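Local coordinates for protein oxidoreductase (Bordetella pertussis, PDB 3Q2K) that probably catalyses the NAD-dependent oxidation of a UDP-linked N-acetylglucosaminuronic acid on the path to 2,3-diacetamido-2,3-dideoxy-D-mannuronic acid, at residues Leu24-Thr27 with Asp28-Ile31; Lys137-Glu141 with Ala142-Leu146; Leu351-Ala354 with Ile355-Ala359; Leu247-Arg250 with His251-Gly255. All blocks are in the same frame, centred on the assembly; numbering follows the deposited sequence.

Contact 1. Residues Leu24-Thr27 with Asp28-Ile31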
ATOM      1  N   LEU C  24     -36.589  -6.025 -35.560  1.00 39.72           N
ATOM      2  CA  LEU C  24     -36.419  -5.780 -37.025  1.00100.00           C
ATOM      3  C   LEU C  24     -36.533  -4.276 -37.270  1.00 68.91           C
ATOM      4  O   LEU C  24     -37.187  -3.588 -36.489  1.00 48.82           O
ATOM      5  CB  LEU C  24     -37.466  -6.565 -37.818  1.00 54.64           C
ATOM      6  N   PRO C  25     -35.922  -3.728 -38.330  1.00 77.39           N
ATOM      7  CA  PRO C  25     -36.045  -2.274 -38.416  1.00 57.58           C
ATOM      8  C   PRO C  25     -37.488  -1.790 -38.542  1.00 48.79           C
ATOM      9  O   PRO C  25     -38.365  -2.521 -39.000  1.00 53.71           O
ATOM     10  CB  PRO C  25     -35.236  -1.919 -39.668  1.00 51.47           C
ATOM     11  CG  PRO C  25     -35.275  -3.166 -40.487  1.00 55.06           C
ATOM     12  CD  PRO C  25     -35.249  -4.300 -39.509  1.00 58.88           C
ATOM     13  N   ILE C  26     -37.746  -0.562 -38.105  1.00 89.26           N
ATOM     14  CA  ILE C  26     -39.073   0.027 -38.243  1.00 30.92           C
ATOM     15  C   ILE C  26     -39.047   0.947 -39.457  1.00 59.82           C
ATOM     16  O   ILE C  26     -38.564   2.084 -39.440  1.00 52.03           O
ATOM     17  CB  ILE C  26     -39.524   0.752 -36.958  1.00100.00           C
ATOM     18  CG1 ILE C  26     -39.689  -0.255 -35.817  1.00 34.56           C
ATOM     19  CG2 ILE C  26     -40.851   1.459 -37.185  1.00 48.13           C
ATOM     20  CD1 ILE C  26     -39.809   0.354 -34.429  1.00 51.71           C
ATOM     21  N   THR C  27     -39.578   0.379 -40.530  1.00 54.48           N
ATOM     22  CA  THR C  27     -39.437   0.964 -41.852  1.00 46.90           C
ATOM     23  C   THR C  27     -40.768   1.412 -42.457  1.00 79.84           C
ATOM     24  O   THR C  27     -40.764   2.350 -43.252  1.00 57.04           O
ATOM     25  CB  THR C  27     -38.640  -0.005 -42.750  1.00 59.01           C
ATOM     26  OG1 THR C  27     -37.993   0.732 -43.794  1.00100.00           O
ATOM     27  CG2 THR C  27     -39.507  -1.098 -43.359  1.00 53.76           C
ATOM     28  N   ASP C  28     -41.906   0.832 -42.079  1.00 34.15           N
ATOM     29  CA  ASP C  28     -43.173   1.198 -42.718  1.00 31.33           C
ATOM     30  C   ASP C  28     -44.266   1.950 -41.960  1.00 81.71           C
ATOM     31  O   ASP C  28     -45.439   1.720 -42.256  1.00 46.34           O
ATOM     32  CB  ASP C  28     -43.805  -0.023 -43.392  1.00100.00           C
ATOM     33  CG  ASP C  28     -42.872  -0.703 -44.376  1.00100.00           C
ATOM     34  OD1 ASP C  28     -42.241  -0.021 -45.216  1.00 64.65           O
ATOM     35  OD2 ASP C  28     -42.782  -1.946 -44.285  1.00 95.32           O
ATOM     36  N   ARG C  29     -43.889   2.864 -41.069  1.00 61.48           N
ATOM     37  CA  ARG C  29     -44.809   3.597 -40.201  1.00 25.00           C
ATOM     38  C   ARG C  29     -43.940   4.382 -39.228  1.00 67.23           C
ATOM     39  O   ARG C  29     -42.893   3.885 -38.816  1.00 50.31           O
ATOM     40  CB  ARG C  29     -45.616   2.608 -39.357  1.00100.00           C
ATOM     41  CG  ARG C  29     -44.835   1.861 -38.279  1.00 34.22           C
ATOM     42  CD  ARG C  29     -45.674   0.686 -37.807  1.00 43.90           C
ATOM     43  NE  ARG C  29     -45.115  -0.147 -36.746  1.00 38.54           N
ATOM     44  CZ  ARG C  29     -44.518   0.327 -35.653  1.00100.00           C
ATOM     45  NH1 ARG C  29     -44.276   1.618 -35.480  1.00 38.28           N
ATOM     46  NH2 ARG C  29     -44.100  -0.483 -34.693  1.00 30.05           N
ATOM     47  N   LYS C  30     -44.368   5.567 -38.811  1.00 90.72           N
ATOM     48  CA  LYS C  30     -43.590   6.330 -37.839  1.00 52.15           C
ATOM     49  C   LYS C  30     -43.208   5.548 -36.581  1.00 63.82           C
ATOM     50  O   LYS C  30     -43.998   4.757 -36.061  1.00 53.15           O
ATOM     51  CB  LYS C  30     -44.328   7.616 -37.463  1.00 74.16           C
ATOM     52  CG  LYS C  30     -44.554   8.532 -38.657  1.00 66.74           C
ATOM     53  CD  LYS C  30     -45.302   9.792 -38.265  1.00 70.83           C
ATOM     54  CE  LYS C  30     -46.802   9.555 -38.237  1.00 65.59           C
ATOM     55  NZ  LYS C  30     -47.460  10.786 -37.725  1.00 86.09           N
ATOM     56  N   ILE C  31     -41.993   5.778 -36.092  1.00 75.48           N
ATOM     57  CA  ILE C  31     -41.538   5.199 -34.833  1.00 37.90           C
ATOM     58  C   ILE C  31     -42.443   5.683 -33.702  1.00 16.57           C
ATOM     59  O   ILE C  31     -42.645   6.888 -33.554  1.00 36.18           O
ATOM     60  CB  ILE C  31     -40.103   5.673 -34.507  1.00 57.71           C
ATOM     61  CG1 ILE C  31     -39.107   5.126 -35.533  1.00 32.06           C
ATOM     62  CG2 ILE C  31     -39.649   5.166 -33.136  1.00 22.96           C
ATOM     63  CD1 ILE C  31     -38.892   3.632 -35.376  1.00 59.50           C
TER
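One face of the Arg-29 guanidinium receives the branch methyl of Ile-26: CG2 lies over it, toward the rim, 3.8 Å from Arg-29 NH1. The polar periphery of the group is used differently. NH1 makes a weak, bent bond of 3.2 Å to Lys-30 O, with an N-H...O angle of only 123°, while the stronger polar partner of Arg-29 lies outside the loop: NH2 forms a salt bridge to Asp-94. Arginine suits the place because its planar end can accept a methyl over a face and still bind through its nitrogens. The second flat group, the Asp-28 carboxylate, runs alongside the Thr-27 side chain, and its OD1 is 3.5 Å from the Thr-27 methyl CG2. Both of these polar residues are exposed at the bend of the loop.

Inside the bend, Ile-26 also meets Ile-31. The chain of Ile-31 is folded at its second torsion (chi2 -71°), which swings CD1 across to Ile-26, 3.5 Å from the Ile-26 CD1. The approaches of Ile-31 CD1 to Ile-26 CB (3.3 Å) and CG2 (3.4 Å) are tighter than ordinary carbon contact. The branched isoleucines thus close the turn from within, just where the chain enters strand 31-36. Backbone bonds of Ile-26 to Leu-332 and of Ile-31 to Arg-55 and Glu-57 tie the two ends to the fold.

No hydrogen bond joins the two halves of the loop. Its inner side is held by apolar contact, and the Asp-94 salt bridge probably offsets the charge of Arg-29, which also lies near the like-charged Arg-32.

Contact 2. Residues Lys137-Glu141 with Ala142-Leu146; sequences KACDE and AGVRL
Ala-138 gives its carbonyl O to Ala-142 N, a 2.8 Å helical bond. Cys-139, next in line, contributes both backbone and side chain. Its O accepts Val-144 N at 3.0 Å, with the donor in the carbonyl plane. For the thiol, chi1 -69° sets SG anti to the carbonyl carbon, on the side where Leu-146 CB lies 3.7 Å away. Val-144 CG2 comes in beside it, 4.0 Å from Cys-139 CB. A small, sulfur-bearing side chain fits well here, since it can fill the angle between the helix and the departing chain without pushing them apart.

Asp-140 O receives Gly-143 N at 2.9 Å, from well above the carbonyl plane and at a steep C=O...N angle of 114°. Together with the Val-144 bond, this makes the Schellman motif that ends the helix. Gly-143 has the positive phi (65°) that reverses the chain, a conformation glycine adopts readily because it has no CB. The Asp-140 carboxylate forms a salt bridge with Arg-343. Glu-141 also points outward, meeting Ala-142 merely through its CB and CG, as befits an acidic residue on the solvent side.

The turn delivers the chain to strand 146-148, which within the chain is an outermost strand of the parallel Rossmann sheet. Cys-139, Ala-142 and Val-144 all rest on Ala-113 of helix 105-114, whereas Leu-146 packs on Val-119 of the adjacent strand 118-121.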
ATOM      1  N   LYS C 137     -26.177  -5.782 -20.156  1.00 24.87           N
ATOM      2  CA  LYS C 137     -26.429  -7.188 -20.416  1.00 19.00           C
ATOM      3  C   LYS C 137     -27.904  -7.410 -20.750  1.00 28.89           C
ATOM      4  O   LYS C 137     -28.246  -8.149 -21.673  1.00 38.16           O
ATOM      5  CB  LYS C 137     -25.923  -8.092 -19.287  1.00 49.03           C
ATOM      6  CG  LYS C 137     -26.758  -8.070 -18.019  1.00 91.31           C
ATOM      7  CD  LYS C 137     -26.067  -8.857 -16.917  1.00100.00           C
ATOM      8  CE  LYS C 137     -26.963  -9.030 -15.700  1.00 52.31           C
ATOM      9  NZ  LYS C 137     -26.317  -9.875 -14.657  1.00 52.71           N
ATOM     10  N   ALA C 138     -28.790  -6.728 -20.036  1.00 26.42           N
ATOM     11  CA  ALA C 138     -30.211  -7.038 -20.158  1.00 39.13           C
ATOM     12  C   ALA C 138     -30.700  -6.745 -21.569  1.00 30.47           C
ATOM     13  O   ALA C 138     -31.370  -7.578 -22.191  1.00 32.10           O
ATOM     14  CB  ALA C 138     -31.030  -6.245 -19.154  1.00 38.42           C
ATOM     15  N   CYS C 139     -30.359  -5.560 -22.065  1.00 21.92           N
ATOM     16  CA  CYS C 139     -30.672  -5.224 -23.455  1.00 25.74           C
ATOM     17  C   CYS C 139     -30.050  -6.150 -24.490  1.00 35.17           C
ATOM     18  O   CYS C 139     -30.612  -6.406 -25.554  1.00 43.76           O
ATOM     19  CB  CYS C 139     -30.184  -3.814 -23.769  1.00 25.56           C
ATOM     20  SG  CYS C 139     -31.214  -2.670 -22.842  1.00 34.81           S
ATOM     21  N   ASP C 140     -28.849  -6.620 -24.179  1.00 30.73           N
ATOM     22  CA  ASP C 140     -28.179  -7.537 -25.093  1.00 39.84           C
ATOM     23  C   ASP C 140     -29.077  -8.762 -25.169  1.00 63.20           C
ATOM     24  O   ASP C 140     -29.420  -9.198 -26.257  1.00 35.65           O
ATOM     25  CB  ASP C 140     -26.885  -8.089 -24.491  1.00 35.84           C
ATOM     26  CG  ASP C 140     -25.693  -7.165 -24.649  1.00100.00           C
ATOM     27  OD1 ASP C 140     -25.685  -6.288 -25.535  1.00 34.53           O
ATOM     28  OD2 ASP C 140     -24.722  -7.338 -23.883  1.00 49.70           O
ATOM     29  N   GLU C 141     -29.392  -9.371 -24.029  1.00 30.06           N
ATOM     30  CA  GLU C 141     -30.153 -10.612 -24.049  1.00 27.77           C
ATOM     31  C   GLU C 141     -31.614 -10.385 -24.421  1.00 53.14           C
ATOM     32  O   GLU C 141     -32.275 -11.304 -24.889  1.00 27.99           O
ATOM     33  CB  GLU C 141     -29.967 -11.449 -22.783  1.00 44.07           C
ATOM     34  CG  GLU C 141     -30.520 -10.867 -21.490  1.00 40.21           C
ATOM     35  CD  GLU C 141     -29.768 -11.354 -20.259  1.00100.00           C
ATOM     36  OE1 GLU C 141     -28.809 -12.141 -20.420  1.00 64.19           O
ATOM     37  OE2 GLU C 141     -30.112 -10.955 -19.125  1.00 77.09           O
ATOM     38  N   ALA C 142     -32.158  -9.177 -24.320  1.00 33.21           N
ATOM     39  CA  ALA C 142     -33.475  -8.999 -24.930  1.00 25.41           C
ATOM     40  C   ALA C 142     -33.372  -8.717 -26.427  1.00 41.75           C
ATOM     41  O   ALA C 142     -34.396  -8.621 -27.090  1.00 32.01           O
ATOM     42  CB  ALA C 142     -34.267  -7.886 -24.282  1.00 31.52           C
ATOM     43  N   GLY C 143     -32.184  -8.551 -26.994  1.00 42.30           N
ATOM     44  CA  GLY C 143     -32.108  -8.215 -28.410  1.00 24.33           C
ATOM     45  C   GLY C 143     -32.706  -6.849 -28.682  1.00 45.61           C
ATOM     46  O   GLY C 143     -33.167  -6.592 -29.790  1.00 51.29           O
ATOM     47  N   VAL C 144     -32.702  -5.936 -27.714  1.00 35.16           N
ATOM     48  CA  VAL C 144     -33.200  -4.602 -28.020  1.00 27.33           C
ATOM     49  C   VAL C 144     -32.040  -3.615 -28.102  1.00 63.45           C
ATOM     50  O   VAL C 144     -30.959  -3.899 -27.601  1.00 30.47           O
ATOM     51  CB  VAL C 144     -34.266  -4.130 -27.007  1.00 41.28           C
ATOM     52  CG1 VAL C 144     -35.522  -4.999 -27.103  1.00 33.65           C
ATOM     53  CG2 VAL C 144     -33.737  -4.144 -25.583  1.00 17.27           C
ATOM     54  N   ARG C 145     -32.235  -2.482 -28.764  1.00 35.71           N
ATOM     55  CA  ARG C 145     -31.312  -1.351 -28.775  1.00 24.95           C
ATOM     56  C   ARG C 145     -31.292  -0.635 -27.426  1.00 41.05           C
ATOM     57  O   ARG C 145     -32.341  -0.389 -26.829  1.00 27.67           O
ATOM     58  CB  ARG C 145     -31.928  -0.319 -29.719  1.00 42.67           C
ATOM     59  CG  ARG C 145     -31.053   0.106 -30.870  1.00 59.98           C
ATOM     60  CD  ARG C 145     -30.632  -1.157 -31.580  1.00 28.70           C
ATOM     61  NE  ARG C 145     -29.574  -0.816 -32.521  1.00 56.81           N
ATOM     62  CZ  ARG C 145     -28.995  -1.713 -33.309  1.00 52.32           C
ATOM     63  NH1 ARG C 145     -29.410  -2.970 -33.271  1.00 54.32           N
ATOM     64  NH2 ARG C 145     -28.030  -1.345 -34.138  1.00 60.43           N
ATOM     65  N   LEU C 146     -30.107  -0.245 -26.971  1.00 40.13           N
ATOM     66  CA  LEU C 146     -29.967   0.633 -25.814  1.00 24.86           C
ATOM     67  C   LEU C 146     -29.147   1.823 -26.295  1.00 25.34           C
ATOM     68  O   LEU C 146     -28.007   1.615 -26.707  1.00 24.84           O
ATOM     69  CB  LEU C 146     -29.213  -0.103 -24.704  1.00 23.10           C
ATOM     70  CG  LEU C 146     -28.593   0.757 -23.614  1.00 32.72           C
ATOM     71  CD1 LEU C 146     -29.583   1.827 -23.169  1.00 30.42           C
ATOM     72  CD2 LEU C 146     -28.118  -0.106 -22.451  1.00 24.72           C
TER

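Contact 3. Residues Leu351-Ala354 with Ile355-Ala359; sequences LLTA and IYRSA
Ile-355 N reaches back to Leu-351 O at 2.7 Å, one of a run of i to i+4 bonds within α-helix 342-361 of the C-terminal α/β domain. Tyr-356 N then binds Leu-352 O, Arg-357 N binds Thr-353 O, and Ser-358 N binds Ala-354 O, each at 2.8 Å. Every carbonyl of residues 351-354 is thereby satisfied within the helix.

The hydroxyls find their own partners. Thr-353 OG1 bonds to Leu-349 O one turn earlier, a common way for threonine to settle its hydroxyl in a helix. Ser-358 is buried, and its OG is hydrogen-bonded to Ala-228 N and Val-363 O, so that this small polar residue links the helix to strand 223-231 and to the chain just beyond the helix's own end. Tyr-356 OH is still richer in bonds, with Glu-240 OE2 and the backbone nitrogens of Gly-203 and Met-206 around it.

Leucine, isoleucine and alanine suit the buried sides: Leu-351 and Ile-355 press on strand 223-231, and Ala-354, with its single methyl, lies close against Ile-365.

On the partly exposed side, Thr-353 and Arg-357 run side by side. The extended arginine chain brings its guanidinium beneath the threonine methyl, so that Thr-353 CG2 sits over one face, 3.5 Å from Arg-357 NE.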
ATOM      1  N   LEU C 351     -14.862   5.630 -16.494  1.00  9.86           N
ATOM      2  CA  LEU C 351     -14.102   6.763 -15.973  1.00 20.20           C
ATOM      3  C   LEU C 351     -14.716   7.467 -14.762  1.00 14.94           C
ATOM      4  O   LEU C 351     -14.000   7.864 -13.842  1.00 23.69           O
ATOM      5  CB  LEU C 351     -13.963   7.830 -17.058  1.00 15.55           C
ATOM      6  CG  LEU C 351     -12.940   7.476 -18.133  1.00 43.03           C
ATOM      7  CD1 LEU C 351     -12.986   8.548 -19.202  1.00 27.94           C
ATOM      8  CD2 LEU C 351     -11.590   7.478 -17.434  1.00 41.71           C
ATOM      9  N   LEU C 352     -16.028   7.681 -14.758  1.00 21.18           N
ATOM     10  CA  LEU C 352     -16.618   8.353 -13.603  1.00 27.97           C
ATOM     11  C   LEU C 352     -16.388   7.420 -12.434  1.00 25.00           C
ATOM     12  O   LEU C 352     -16.111   7.899 -11.334  1.00 23.50           O
ATOM     13  CB  LEU C 352     -18.135   8.579 -13.737  1.00 20.73           C
ATOM     14  CG  LEU C 352     -18.518   9.400 -14.968  1.00 27.60           C
ATOM     15  CD1 LEU C 352     -20.022   9.335 -15.202  1.00 22.04           C
ATOM     16  CD2 LEU C 352     -18.026  10.833 -14.801  1.00 30.17           C
ATOM     17  N   THR C 353     -16.590   6.121 -12.640  1.00 21.81           N
ATOM     18  CA  THR C 353     -16.443   5.199 -11.512  1.00 27.02           C
ATOM     19  C   THR C 353     -15.001   5.283 -11.007  1.00 15.50           C
ATOM     20  O   THR C 353     -14.723   5.382  -9.810  1.00 24.60           O
ATOM     21  CB  THR C 353     -16.787   3.740 -11.902  1.00 16.40           C
ATOM     22  OG1 THR C 353     -18.131   3.685 -12.381  1.00 22.42           O
ATOM     23  CG2 THR C 353     -16.738   2.802 -10.697  1.00 17.85           C
ATOM     24  N   ALA C 354     -14.059   5.278 -11.944  1.00 21.23           N
ATOM     25  CA  ALA C 354     -12.643   5.316 -11.582  1.00 12.20           C
ATOM     26  C   ALA C 354     -12.313   6.616 -10.842  1.00 26.17           C
ATOM     27  O   ALA C 354     -11.669   6.634  -9.785  1.00 14.67           O
ATOM     28  CB  ALA C 354     -11.774   5.161 -12.858  1.00 13.34           C
ATOM     29  N   ILE C 355     -12.779   7.729 -11.403  1.00 25.80           N
ATOM     30  CA  ILE C 355     -12.652   9.007 -10.697  1.00 17.09           C
ATOM     31  C   ILE C 355     -13.287   9.029  -9.303  1.00 17.08           C
ATOM     32  O   ILE C 355     -12.656   9.515  -8.369  1.00 20.74           O
ATOM     33  CB  ILE C 355     -13.271  10.134 -11.502  1.00 17.58           C
ATOM     34  CG1 ILE C 355     -12.352  10.424 -12.693  1.00 15.24           C
ATOM     35  CG2 ILE C 355     -13.502  11.361 -10.607  1.00 17.21           C
ATOM     36  CD1 ILE C 355     -13.083  11.327 -13.636  1.00 31.68           C
ATOM     37  N   TYR C 356     -14.475   8.465  -9.113  1.00 17.43           N
ATOM     38  CA  TYR C 356     -15.112   8.455  -7.793  1.00 17.29           C
ATOM     39  C   TYR C 356     -14.421   7.484  -6.846  1.00 33.75           C
ATOM     40  O   TYR C 356     -14.316   7.790  -5.662  1.00 16.39           O
ATOM     41  CB  TYR C 356     -16.600   8.092  -7.860  1.00 17.39           C
ATOM     42  CG  TYR C 356     -17.499   9.253  -8.216  1.00 22.62           C
ATOM     43  CD1 TYR C 356     -16.948  10.498  -8.516  1.00 27.01           C
ATOM     44  CD2 TYR C 356     -18.878   9.101  -8.344  1.00 23.69           C
ATOM     45  CE1 TYR C 356     -17.756  11.578  -8.879  1.00 26.10           C
ATOM     46  CE2 TYR C 356     -19.691  10.174  -8.716  1.00 28.91           C
ATOM     47  CZ  TYR C 356     -19.127  11.418  -8.965  1.00 39.07           C
ATOM     48  OH  TYR C 356     -19.889  12.528  -9.283  1.00 25.35           O
ATOM     49  N   ARG C 357     -13.954   6.336  -7.331  1.00 19.26           N
ATOM     50  CA  ARG C 357     -13.192   5.466  -6.439  1.00 14.92           C
ATOM     51  C   ARG C 357     -11.844   6.077  -6.085  1.00 39.83           C
ATOM     52  O   ARG C 357     -11.378   5.874  -4.963  1.00 11.02           O
ATOM     53  CB  ARG C 357     -12.903   4.081  -7.038  1.00 23.15           C
ATOM     54  CG  ARG C 357     -14.127   3.219  -7.294  1.00 22.63           C
ATOM     55  CD  ARG C 357     -13.795   1.831  -7.811  1.00 17.37           C
ATOM     56  NE  ARG C 357     -15.053   1.128  -8.062  1.00 22.26           N
ATOM     57  CZ  ARG C 357     -15.141   0.067  -8.853  1.00 19.53           C
ATOM     58  NH1 ARG C 357     -14.017  -0.361  -9.416  1.00 16.92           N
ATOM     59  NH2 ARG C 357     -16.300  -0.533  -9.089  1.00 19.18           N
ATOM     60  N   SER C 358     -11.206   6.756  -7.035  1.00 14.13           N
ATOM     61  CA  SER C 358      -9.917   7.368  -6.711  1.00 15.95           C
ATOM     62  C   SER C 358     -10.052   8.467  -5.664  1.00 33.63           C
ATOM     63  O   SER C 358      -9.176   8.644  -4.822  1.00 22.55           O
ATOM     64  CB  SER C 358      -9.248   8.031  -7.919  1.00 13.55           C
ATOM     65  OG  SER C 358      -8.091   8.764  -7.522  1.00 20.86           O
ATOM     66  N   ALA C 359     -11.083   9.292  -5.800  1.00 21.32           N
ATOM     67  CA  ALA C 359     -11.287  10.385  -4.847  1.00 14.95           C
ATOM     68  C   ALA C 359     -11.575   9.769  -3.494  1.00 26.90           C
ATOM     69  O   ALA C 359     -11.109  10.259  -2.469  1.00 26.51           O
ATOM     70  CB  ALA C 359     -12.498  11.235  -5.234  1.00 20.84           C
TER

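Contact 4. Residues Leu247-Arg250 with His251-Gly255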
ATOM      1  N   LEU C 247      -5.034  12.517 -15.532  1.00 21.76           N
ATOM      2  CA  LEU C 247      -5.219  11.401 -16.448  1.00 26.82           C
ATOM      3  C   LEU C 247      -3.939  10.928 -17.133  1.00 31.69           C
ATOM      4  O   LEU C 247      -3.043  11.714 -17.446  1.00 29.74           O
ATOM      5  CB  LEU C 247      -6.188  11.838 -17.552  1.00 38.66           C
ATOM      6  CG  LEU C 247      -7.322  12.645 -16.927  1.00 40.27           C
ATOM      7  CD1 LEU C 247      -7.904  13.609 -17.937  1.00 18.15           C
ATOM      8  CD2 LEU C 247      -8.362  11.659 -16.428  1.00 16.48           C
ATOM      9  N   ARG C 248      -3.886   9.633 -17.429  1.00 13.47           N
ATOM     10  CA  ARG C 248      -2.907   9.165 -18.411  1.00 27.79           C
ATOM     11  C   ARG C 248      -3.546   8.262 -19.459  1.00 34.36           C
ATOM     12  O   ARG C 248      -4.311   7.373 -19.096  1.00 18.44           O
ATOM     13  CB  ARG C 248      -1.818   8.367 -17.701  1.00 18.14           C
ATOM     14  CG  ARG C 248      -0.905   7.646 -18.698  1.00 22.64           C
ATOM     15  CD  ARG C 248       0.256   7.033 -17.921  1.00 30.37           C
ATOM     16  NE  ARG C 248       1.389   7.955 -17.873  1.00 70.52           N
ATOM     17  CZ  ARG C 248       2.291   8.040 -16.900  1.00 86.97           C
ATOM     18  NH1 ARG C 248       3.271   8.930 -16.990  1.00 39.41           N
ATOM     19  NH2 ARG C 248       2.234   7.259 -15.831  1.00 32.41           N
ATOM     20  N   TRP C 249      -3.248   8.439 -20.743  1.00 23.45           N
ATOM     21  CA  TRP C 249      -3.924   7.634 -21.752  1.00 15.69           C
ATOM     22  C   TRP C 249      -2.999   6.477 -22.091  1.00 29.13           C
ATOM     23  O   TRP C 249      -1.815   6.523 -21.758  1.00 17.59           O
ATOM     24  CB  TRP C 249      -4.171   8.458 -23.024  1.00 20.21           C
ATOM     25  CG  TRP C 249      -5.464   9.204 -23.009  1.00 21.33           C
ATOM     26  CD1 TRP C 249      -6.642   8.804 -23.582  1.00 18.29           C
ATOM     27  CD2 TRP C 249      -5.706  10.493 -22.428  1.00 18.50           C
ATOM     28  NE1 TRP C 249      -7.611   9.755 -23.363  1.00 18.96           N
ATOM     29  CE2 TRP C 249      -7.066  10.789 -22.644  1.00 21.31           C
ATOM     30  CE3 TRP C 249      -4.935  11.381 -21.666  1.00 25.77           C
ATOM     31  CZ2 TRP C 249      -7.651  11.957 -22.157  1.00 17.42           C
ATOM     32  CZ3 TRP C 249      -5.513  12.555 -21.209  1.00 27.07           C
ATOM     33  CH2 TRP C 249      -6.855  12.840 -21.474  1.00 25.13           C
ATOM     34  N   ARG C 250      -3.515   5.464 -22.779  1.00 14.49           N
ATOM     35  CA  ARG C 250      -2.729   4.253 -23.040  1.00 14.38           C
ATOM     36  C   ARG C 250      -1.661   4.592 -24.073  1.00 17.74           C
ATOM     37  O   ARG C 250      -0.552   4.069 -24.010  1.00 20.09           O
ATOM     38  CB  ARG C 250      -3.613   3.113 -23.582  1.00 11.10           C
ATOM     39  CG  ARG C 250      -4.311   2.383 -22.442  1.00 20.76           C
ATOM     40  CD  ARG C 250      -4.863   1.047 -22.899  1.00 21.54           C
ATOM     41  NE  ARG C 250      -5.958   0.809 -21.964  1.00 34.10           N
ATOM     42  CZ  ARG C 250      -5.730   0.377 -20.730  1.00 43.15           C
ATOM     43  NH1 ARG C 250      -6.733   0.167 -19.891  1.00 33.97           N
ATOM     44  NH2 ARG C 250      -4.483   0.104 -20.360  1.00 28.23           N
ATOM     45  N   HIS C 251      -2.001   5.472 -25.011  1.00 12.19           N
ATOM     46  CA  HIS C 251      -0.992   5.897 -25.976  1.00 30.59           C
ATOM     47  C   HIS C 251      -0.053   6.905 -25.322  1.00 29.19           C
ATOM     48  O   HIS C 251       0.887   7.383 -25.957  1.00 24.62           O
ATOM     49  CB  HIS C 251      -1.638   6.444 -27.256  1.00 12.47           C
ATOM     50  CG  HIS C 251      -2.561   7.604 -27.033  1.00 27.40           C
ATOM     51  ND1 HIS C 251      -2.196   8.729 -26.327  1.00 15.81           N
ATOM     52  CD2 HIS C 251      -3.842   7.815 -27.416  1.00 23.85           C
ATOM     53  CE1 HIS C 251      -3.223   9.552 -26.233  1.00  9.61           C
ATOM     54  NE2 HIS C 251      -4.218   9.045 -26.938  1.00 26.49           N
ATOM     55  N   GLY C 252      -0.251   7.234 -24.047  1.00 19.63           N
ATOM     56  CA  GLY C 252       0.810   8.033 -23.419  1.00 18.15           C
ATOM     57  C   GLY C 252       0.513   9.506 -23.185  1.00 29.81           C
ATOM     58  O   GLY C 252       1.194  10.131 -22.380  1.00 15.59           O
ATOM     59  N   ALA C 253      -0.483  10.122 -23.817  1.00 24.44           N
ATOM     60  CA  ALA C 253      -0.755  11.500 -23.421  1.00 24.33           C
ATOM     61  C   ALA C 253      -1.211  11.576 -21.967  1.00 30.70           C
ATOM     62  O   ALA C 253      -1.664  10.598 -21.362  1.00 20.49           O
ATOM     63  CB  ALA C 253      -1.750  12.141 -24.351  1.00 16.82           C
ATOM     64  N   MET C 254      -1.019  12.757 -21.394  1.00 23.11           N
ATOM     65  CA  MET C 254      -1.477  13.062 -20.041  1.00 17.62           C
ATOM     66  C   MET C 254      -2.427  14.249 -20.057  1.00 21.10           C
ATOM     67  O   MET C 254      -2.423  15.048 -20.993  1.00 20.21           O
ATOM     68  CB  MET C 254      -0.281  13.429 -19.156  1.00 22.31           C
ATOM     69  CG  MET C 254       0.495  12.186 -18.730  1.00 29.62           C
ATOM     70  SD  MET C 254       2.270  12.402 -18.474  1.00 27.26           S
ATOM     71  CE  MET C 254       2.889  12.681 -20.131  1.00 18.66           C
ATOM     72  N   GLY C 255      -3.216  14.416 -19.001  1.00 18.67           N
ATOM     73  CA  GLY C 255      -3.887  15.699 -18.871  1.00 23.73           C
ATOM     74  C   GLY C 255      -4.699  15.686 -17.593  1.00 21.79           C
ATOM     75  O   GLY C 255      -4.444  14.885 -16.685  1.00 15.60           O
TER
HETATM   76  O   HOH W   1       2.464   9.002 -20.211  1.00 27.21           O
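Trp-249 and His-251 lie side by side, the five-membered ring of the indole and the imidazole only 4° from parallel but slid so far that they barely overlap. The closer contact is CH-pi: Trp-249 CB stands over the imidazole face, 3.5 Å from His-251 CE1. His-251 takes chi1 58°, with CG between N and C, which folds the ring back over the turn. There ND1 accepts a weak bond from Ala-253 N at 3.3 Å, and NE2 bonds to Val-220 O. Histidine serves both as a flat surface and as a two-ended polar link.

The indole NE1 binds Leu-216 O, while the benzo edge passes Gly-255, with Trp-249 CZ3 3.7 Å from Gly-255 N. The absence of a side chain at Gly-255 probably eases this close approach of ring edge to strand backbone. Gly-255 also pairs with Leu-247, whose N bonds to Gly-255 O at 2.7 Å. On the other face, Arg-248 runs beside Met-254, both packing on Thr-230 of a second subunit.

Trp-249 N to Ala-253 O (2.7 Å) and Gly-252 N to Trp-249 O (2.9 Å) close the end. This type I turn, with Gly-252 at its fourth position at positive phi (106°), is the classic G1-bulge β-hairpin, here joining strands 242-249 and 254-260.

How the contacts relate
The four contacts fall into two groups. Contact 2 lies in the Rossmann domain, at the lead-in to a strand outermost within the chain, and contact 1 at the entry to the domain's first strand, with centres 19 Å apart and nearest atoms about 7 Å. Contacts 3 and 4 share the C-terminal domain, their centres 16 Å apart, and both pack against strand 223-231. Contact 3 is nearest the bound ligands: the side chain of Leu-352 is about 10 Å from the NADH and about 11 Å from the UDP-sugar. In contact 2, Leu-146 is about 13 Å from the NADH. Contacts 1 and 4, with centres 43 Å apart, lie away from these sites.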